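Local coordinates for periplasmic binding protein (PDB 5L9G) that binds the opine mannopine in the periplasm and probably hands it to an ABC transporter for uptake into the bacterium, at residues A[23-28]-A[74-79]; A[116-121]-A[252-257]. All coordinates share one frame; numbering follows the deposited sequence.

From the N terminus, strand 23-27 leads through helix 30-48, strand 52-56 and helix 61-69 to strand 76-80. Interaction 1 closes this mostly helical loop by pairing 23-28 in parallel with 74-79. Interaction 2 opens only later. It joins 116-121 to 252-257 across 130 residues, so the two contacts follow in series and neither nests in nor crosses the other. They meet in space, because strands 76-80 and 240-256 are antiparallel neighbours in one sheet. Ile77 N lies 2.9 Å from Ala255 O, probably a hydrogen bond. Together they line up four strand segments, and both contacts reach the mannopine.

Interaction 1. Residues A[23-28]-A[74-79]; sequences VVIASS and WDIIQI. With MO0 (mannopine), chain C.
Ile25 and Ile76 pair side by side where two parallel strands of the sheet meet, 23-27 and 76-79. The strands belong to an alpha/beta lobe of the periplasmic binding protein fold. Ile25 CD1 packs at 3.6 Å on Ile76 CG2, and both side chains point the same way. On the other side of the sheet, Ala26 CB sits over the centre of one face of the Trp74 ring, 4.3 Å above its plane. Trp74 NE1 is bonded to Asp55.

The ladder runs from Ile76 N to Val24 O, from Ala26 N to Ile76 O and from Gln78 N to Ala26 O. Val24 O also accepts from Asp75 N. Asp75 extends the ladder with its side chain: OD2 takes the N-H of Val24 at 2.8 Å on its anti lone pair, in a nearly straight bond (169°). Its other oxygen, OD1, is held by His262 N.

Gln78 carries the contact to the ligand. Its CB lies 3.6 Å from Ala26 O. CG stands anti to the backbone N (chi1 -179°) and passes Ser27 OG. The chain then bends at chi2, which turns the amide toward the mannopine. OE1 accepts from Ser27 OG at 2.7 Å, in the carbonyl plane, and also from Trp32 NE1 and a water. These three bonds should fix the rotation of the amide. NE2 thereby faces the sugar chain and gives a weak bond to mannopine OAM. The same water joins Ser28 OG to the ligand and accepts from the mannopine N at 3.0 Å.

Interaction 2. Residues A[116-121]-A[252-257]; sequences VANSNY and DGYAIV. With MO0 (mannopine), chain C.
This is an antiparallel strand pairing broken by a classic beta bulge, and it runs from the core of the sheet to the mannopine pocket. Strand 115-128 lies beside strand 240-256. Val116 and Tyr254 form a hydrogen-bonded pair with two bonds, from Val116 N to Tyr254 O and from Tyr254 N to Val116 O. Ala117 then passes close to Gly253, with their CA atoms 3.8 Å apart. Beyond this the register shifts by one residue. Asn118 and Ser119 both face Asp252, and Asp252 O receives the N-H of Asn118 at 2.8 Å and, more weakly, that of Ser119. Asp252 N returns a bond to Ser119 O.

The bulge puts Ser119 and Asp252 on the same face of the sheet. Ser119 OG lies between its own backbone N and carbonyl carbon (chi1 61°), where it accepts from mannopine NE2 at 2.7 Å. Asp252 OD2 accepts from two ligand nitrogens, N at 2.8 Å and NE2 at 2.9 Å. Its OD1 lies 2.7 Å from the ligand hydroxyl oxygen OAE.

Tyr121 stands across this carboxylate, with CE1 3.4 Å from Asp252 CG and the ring and carboxylate planes 31° apart. Mannopine CB rests over one face of the ring, offset toward the rim. Away from the pocket, the Tyr254 ring crosses Asn118 at about a right angle, and its OH is bonded to Trp41 NE1.

Asp252 thus holds two nitrogens of the ligand, the linking amine N and the side-chain NE2. If the linking amine is protonated, as seems likely, the carboxylate would also balance its charge.

Interaction 1. Residues A[23-28]-A[74-79]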
loop_
_atom_site.group_PDB
_atom_site.type_symbol
_atom_site.label_atom_id
_atom_site.label_comp_id
_atom_site.label_asym_id
_atom_site.label_seq_id
_atom_site.Cartn_x
_atom_site.Cartn_y
_atom_site.Cartn_z
ATOM N N VAL A 23 13.559 11.881 16.624
ATOM C CA VAL A 23 12.434 10.948 16.465
ATOM C C VAL A 23 12.763 10.193 15.173
ATOM O O VAL A 23 13.124 10.834 14.177
ATOM C CB VAL A 23 11.050 11.658 16.367
ATOM C CG1 VAL A 23 9.945 10.678 15.954
ATOM C CG2 VAL A 23 10.690 12.357 17.670
ATOM N N VAL A 24 12.684 8.850 15.185
ATOM C CA VAL A 24 12.975 8.074 13.978
ATOM C C VAL A 24 11.653 7.688 13.310
ATOM O O VAL A 24 10.798 7.057 13.947
ATOM C CB VAL A 24 13.893 6.844 14.257
ATOM C CG1 VAL A 24 14.188 6.070 12.970
ATOM C CG2 VAL A 24 15.201 7.264 14.941
ATOM N N ILE A 25 11.485 8.082 12.034
ATOM C CA ILE A 25 10.278 7.755 11.244
ATOM C C ILE A 25 10.669 6.906 10.030
ATOM O O ILE A 25 11.674 7.179 9.374
ATOM C CB ILE A 25 9.450 9.037 10.918
ATOM C CG1 ILE A 25 8.103 8.698 10.231
ATOM C CG2 ILE A 25 10.285 10.091 10.119
ATOM C CD1 ILE A 25 7.058 9.742 10.463
ATOM N N ALA A 26 9.899 5.852 9.749
ATOM C CA ALA A 26 10.242 4.975 8.656
ATOM C C ALA A 26 9.074 4.650 7.736
ATOM O O ALA A 26 7.981 4.338 8.204
ATOM C CB ALA A 26 10.878 3.690 9.177
ATOM N N SER A 27 9.315 4.709 6.425
ATOM C CA SER A 27 8.310 4.289 5.446
ATOM C C SER A 27 9.032 3.353 4.452
ATOM O O SER A 27 10.057 2.766 4.824
ATOM C CB SER A 27 7.580 5.476 4.814
ATOM O OG SER A 27 6.567 5.096 3.894
ATOM N N SER A 28 8.543 3.209 3.224
ATOM C CA SER A 28 9.093 2.236 2.287
ATOM C C SER A 28 9.991 2.798 1.165
ATOM O O SER A 28 10.253 2.086 0.189
ATOM C CB SER A 28 7.961 1.398 1.690
ATOM O OG SER A 28 7.210 2.172 0.768
ATOM N N TRP A 74 13.285 2.485 15.993
ATOM C CA TRP A 74 12.228 3.203 15.269
ATOM C C TRP A 74 11.181 3.760 16.225
ATOM O O TRP A 74 10.848 3.113 17.223
ATOM C CB TRP A 74 11.532 2.256 14.284
ATOM C CG TRP A 74 12.378 1.795 13.134
ATOM C CD1 TRP A 74 13.533 2.358 12.674
ATOM C CD2 TRP A 74 12.067 0.723 12.236
ATOM N NE1 TRP A 74 13.983 1.676 11.569
ATOM C CE2 TRP A 74 13.100 0.670 11.275
ATOM C CE3 TRP A 74 11.036 -0.235 12.182
ATOM C CZ2 TRP A 74 13.127 -0.295 10.265
ATOM C CZ3 TRP A 74 11.048 -1.172 11.160
ATOM C CH2 TRP A 74 12.091 -1.203 10.225
ATOM N N ASP A 75 10.671 4.965 15.930
ATOM C CA ASP A 75 9.588 5.547 16.730
ATOM C C ASP A 75 8.277 5.387 15.968
ATOM O O ASP A 75 7.402 4.626 16.398
ATOM C CB ASP A 75 9.857 7.020 17.054
ATOM C CG ASP A 75 10.987 7.210 18.054
ATOM O OD1 ASP A 75 10.907 6.644 19.149
ATOM O OD2 ASP A 75 11.977 7.824 17.693
ATOM N N ILE A 76 8.159 6.068 14.820
ATOM C CA ILE A 76 6.975 5.986 13.954
ATOM C C ILE A 76 7.254 5.074 12.762
ATOM O O ILE A 76 8.271 5.226 12.075
ATOM C CB ILE A 76 6.510 7.403 13.484
ATOM C CG1 ILE A 76 6.229 8.339 14.687
ATOM C CG2 ILE A 76 5.300 7.310 12.498
ATOM C CD1 ILE A 76 6.169 9.823 14.353
ATOM N N ILE A 77 6.309 4.169 12.477
ATOM C CA ILE A 77 6.386 3.312 11.295
ATOM C C ILE A 77 5.159 3.543 10.441
ATOM O O ILE A 77 4.039 3.649 10.971
ATOM C CB ILE A 77 6.586 1.799 11.617
ATOM C CG1 ILE A 77 5.520 1.260 12.625
ATOM C CG2 ILE A 77 8.023 1.538 12.093
ATOM C CD1 ILE A 77 5.498 -0.275 12.808
ATOM N N GLN A 78 5.374 3.640 9.121
ATOM C CA GLN A 78 4.261 3.741 8.191
ATOM C C GLN A 78 3.971 2.304 7.773
ATOM O O GLN A 78 4.843 1.630 7.222
ATOM C CB GLN A 78 4.598 4.630 6.986
ATOM C CG GLN A 78 3.433 4.776 6.014
ATOM C CD GLN A 78 3.452 3.647 5.008
ATOM O OE1 GLN A 78 4.398 3.520 4.231
ATOM N NE2 GLN A 78 2.480 2.751 5.075
ATOM N N ILE A 79 2.757 1.829 8.065
ATOM C CA ILE A 79 2.324 0.478 7.705
ATOM C C ILE A 79 1.023 0.508 6.910
ATOM O O ILE A 79 0.346 1.544 6.860
ATOM C CB ILE A 79 2.206 -0.444 8.972
ATOM C CG1 ILE A 79 1.170 0.105 9.995
ATOM C CG2 ILE A 79 3.598 -0.703 9.607
ATOM C CD1 ILE A 79 0.703 -0.921 11.100
HETATM O OAB MO0 C . 2.845 -2.458 6.376
HETATM C CAF MO0 C . 4.157 -2.553 5.891
HETATM C CAG MO0 C . 4.256 -2.348 4.390
HETATM O OAC MO0 C . 4.086 -3.556 3.735
HETATM C CAH MO0 C . 3.394 -1.233 3.851
HETATM O OAM MO0 C . 3.640 -0.039 4.499
HETATM C CAI MO0 C . 3.435 -1.045 2.335
HETATM O OAD MO0 C . 4.719 -0.708 1.905
HETATM C CAJ MO0 C . 2.386 -0.086 1.849
HETATM O OAE MO0 C . 1.122 -0.559 2.219
HETATM C CAK MO0 C . 2.452 0.229 0.348
HETATM N N MO0 C . 2.438 1.687 0.165
HETATM C CA MO0 C . 2.263 2.087 -1.252
HETATM C C MO0 C . 3.585 2.524 -1.835
HETATM O O MO0 C . 4.630 2.371 -1.168
HETATM C CB MO0 C . 1.208 3.150 -1.445
HETATM C CG MO0 C . 1.684 4.530 -1.046
HETATM C CD MO0 C . 0.573 5.475 -0.747
HETATM O OE1 MO0 C . 0.211 6.393 -1.741
HETATM N NE2 MO0 C . -0.036 5.502 0.335
HETATM O OXT MO0 C . 3.668 2.982 -3.018
HETATM O O HOH W 1 4.813 2.089 1.996
#

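Interaction 2. Residues A[116-121]-A[252-257]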
loop_
_atom_site.group_PDB
_atom_site.type_symbol
_atom_site.label_atom_id
_atom_site.label_comp_id
_atom_site.label_asym_id
_atom_site.label_seq_id
_atom_site.Cartn_x
_atom_site.Cartn_y
_atom_site.Cartn_z
ATOM N N VAL A 116 -3.214 5.530 12.637
ATOM C CA VAL A 116 -3.860 6.718 12.071
ATOM C C VAL A 116 -3.570 6.721 10.564
ATOM O O VAL A 116 -2.403 6.807 10.163
ATOM C CB VAL A 116 -3.441 8.066 12.741
ATOM C CG1 VAL A 116 -4.146 9.242 12.069
ATOM C CG2 VAL A 116 -3.740 8.072 14.237
ATOM N N ALA A 117 -4.626 6.653 9.738
ATOM C CA ALA A 117 -4.482 6.676 8.275
ATOM C C ALA A 117 -3.826 7.979 7.809
ATOM O O ALA A 117 -4.015 9.035 8.432
ATOM C CB ALA A 117 -5.847 6.534 7.610
ATOM N N ASN A 118 -3.019 7.899 6.743
ATOM C CA ASN A 118 -2.471 9.095 6.135
ATOM C C ASN A 118 -2.895 9.186 4.646
ATOM O O ASN A 118 -2.827 10.273 4.072
ATOM C CB ASN A 118 -0.929 9.226 6.315
ATOM C CG ASN A 118 -0.060 8.362 5.416
ATOM O OD1 ASN A 118 -0.498 7.402 4.780
ATOM N ND2 ASN A 118 1.211 8.713 5.296
ATOM N N SER A 119 -3.330 8.057 4.023
ATOM C CA SER A 119 -3.673 8.067 2.599
ATOM C C SER A 119 -4.444 6.845 2.141
ATOM O O SER A 119 -4.453 5.813 2.818
ATOM C CB SER A 119 -2.379 8.130 1.764
ATOM O OG SER A 119 -1.574 6.995 2.034
ATOM N N ASN A 120 -5.058 6.974 0.957
ATOM C CA ASN A 120 -5.642 5.895 0.179
ATOM C C ASN A 120 -4.801 5.787 -1.095
ATOM O O ASN A 120 -4.322 6.799 -1.627
ATOM C CB ASN A 120 -7.117 6.097 -0.159
ATOM C CG ASN A 120 -7.984 5.989 1.065
ATOM O OD1 ASN A 120 -8.017 4.967 1.761
ATOM N ND2 ASN A 120 -8.642 7.068 1.402
ATOM N N TYR A 121 -4.627 4.562 -1.569
ATOM C CA TYR A 121 -3.871 4.224 -2.773
ATOM C C TYR A 121 -4.521 2.988 -3.412
ATOM O O TYR A 121 -5.437 2.400 -2.831
ATOM C CB TYR A 121 -2.402 3.950 -2.414
ATOM C CG TYR A 121 -2.216 2.758 -1.500
ATOM C CD1 TYR A 121 -2.384 2.876 -0.119
ATOM C CD2 TYR A 121 -1.858 1.511 -2.011
ATOM C CE1 TYR A 121 -2.229 1.779 0.724
ATOM C CE2 TYR A 121 -1.689 0.411 -1.176
ATOM C CZ TYR A 121 -1.858 0.557 0.191
ATOM O OH TYR A 121 -1.677 -0.513 1.015
ATOM N N ASP A 252 -2.967 3.469 3.845
ATOM C CA ASP A 252 -1.685 3.475 4.552
ATOM C C ASP A 252 -1.843 4.408 5.733
ATOM O O ASP A 252 -2.704 5.297 5.725
ATOM C CB ASP A 252 -0.539 3.949 3.647
ATOM C CG ASP A 252 0.150 2.845 2.865
ATOM O OD1 ASP A 252 0.008 1.657 3.253
ATOM O OD2 ASP A 252 0.847 3.166 1.888
ATOM N N GLY A 253 -0.991 4.232 6.725
ATOM C CA GLY A 253 -1.055 5.067 7.907
ATOM C C GLY A 253 0.129 4.861 8.796
ATOM O O GLY A 253 1.083 4.177 8.407
ATOM N N TYR A 254 0.060 5.462 9.991
ATOM C CA TYR A 254 1.162 5.468 10.947
ATOM C C TYR A 254 0.820 4.780 12.253
ATOM O O TYR A 254 -0.309 4.883 12.750
ATOM C CB TYR A 254 1.605 6.903 11.259
ATOM C CG TYR A 254 2.119 7.675 10.058
ATOM C CD1 TYR A 254 3.290 7.292 9.410
ATOM C CD2 TYR A 254 1.432 8.782 9.569
ATOM C CE1 TYR A 254 3.782 8.009 8.316
ATOM C CE2 TYR A 254 1.904 9.496 8.462
ATOM C CZ TYR A 254 3.083 9.107 7.845
ATOM O OH TYR A 254 3.548 9.803 6.748
ATOM N N ALA A 255 1.843 4.158 12.847
ATOM C CA ALA A 255 1.766 3.501 14.156
ATOM C C ALA A 255 3.071 3.827 14.880
ATOM O O ALA A 255 4.060 4.194 14.231
ATOM C CB ALA A 255 1.630 1.999 13.979
ATOM N N ILE A 256 3.059 3.707 16.214
ATOM C CA ILE A 256 4.256 3.931 17.027
ATOM C C ILE A 256 4.707 2.573 17.545
ATOM O O ILE A 256 3.883 1.794 18.014
ATOM C CB ILE A 256 4.040 5.028 18.103
ATOM C CG1 ILE A 256 3.916 6.408 17.396
ATOM C CG2 ILE A 256 5.182 5.031 19.148
ATOM C CD1 ILE A 256 3.417 7.555 18.257
ATOM N N VAL A 257 5.995 2.257 17.365
ATOM C CA VAL A 257 6.586 0.974 17.754
ATOM C C VAL A 257 6.575 0.808 19.281
ATOM O O VAL A 257 6.907 1.752 20.004
ATOM C CB VAL A 257 8.002 0.775 17.134
ATOM C CG1 VAL A 257 8.553 -0.620 17.433
ATOM C CG2 VAL A 257 7.978 1.016 15.626
HETATM O OAB MO0 C . 2.845 -2.458 6.376
HETATM C CAF MO0 C . 4.157 -2.553 5.891
HETATM C CAG MO0 C . 4.256 -2.348 4.390
HETATM O OAC MO0 C . 4.086 -3.556 3.735
HETATM C CAH MO0 C . 3.394 -1.233 3.851
HETATM O OAM MO0 C . 3.640 -0.039 4.499
HETATM C CAI MO0 C . 3.435 -1.045 2.335
HETATM O OAD MO0 C . 4.719 -0.708 1.905
HETATM C CAJ MO0 C . 2.386 -0.086 1.849
HETATM O OAE MO0 C . 1.122 -0.559 2.219
HETATM C CAK MO0 C . 2.452 0.229 0.348
HETATM N N MO0 C . 2.438 1.687 0.165
HETATM C CA MO0 C . 2.263 2.087 -1.252
HETATM C C MO0 C . 3.585 2.524 -1.835
HETATM O O MO0 C . 4.630 2.371 -1.168
HETATM C CB MO0 C . 1.208 3.150 -1.445
HETATM C CG MO0 C . 1.684 4.530 -1.046
HETATM C CD MO0 C . 0.573 5.475 -0.747
HETATM O OE1 MO0 C . 0.211 6.393 -1.741
HETATM N NE2 MO0 C . -0.036 5.502 0.335
HETATM O OXT MO0 C . 3.668 2.982 -3.018
#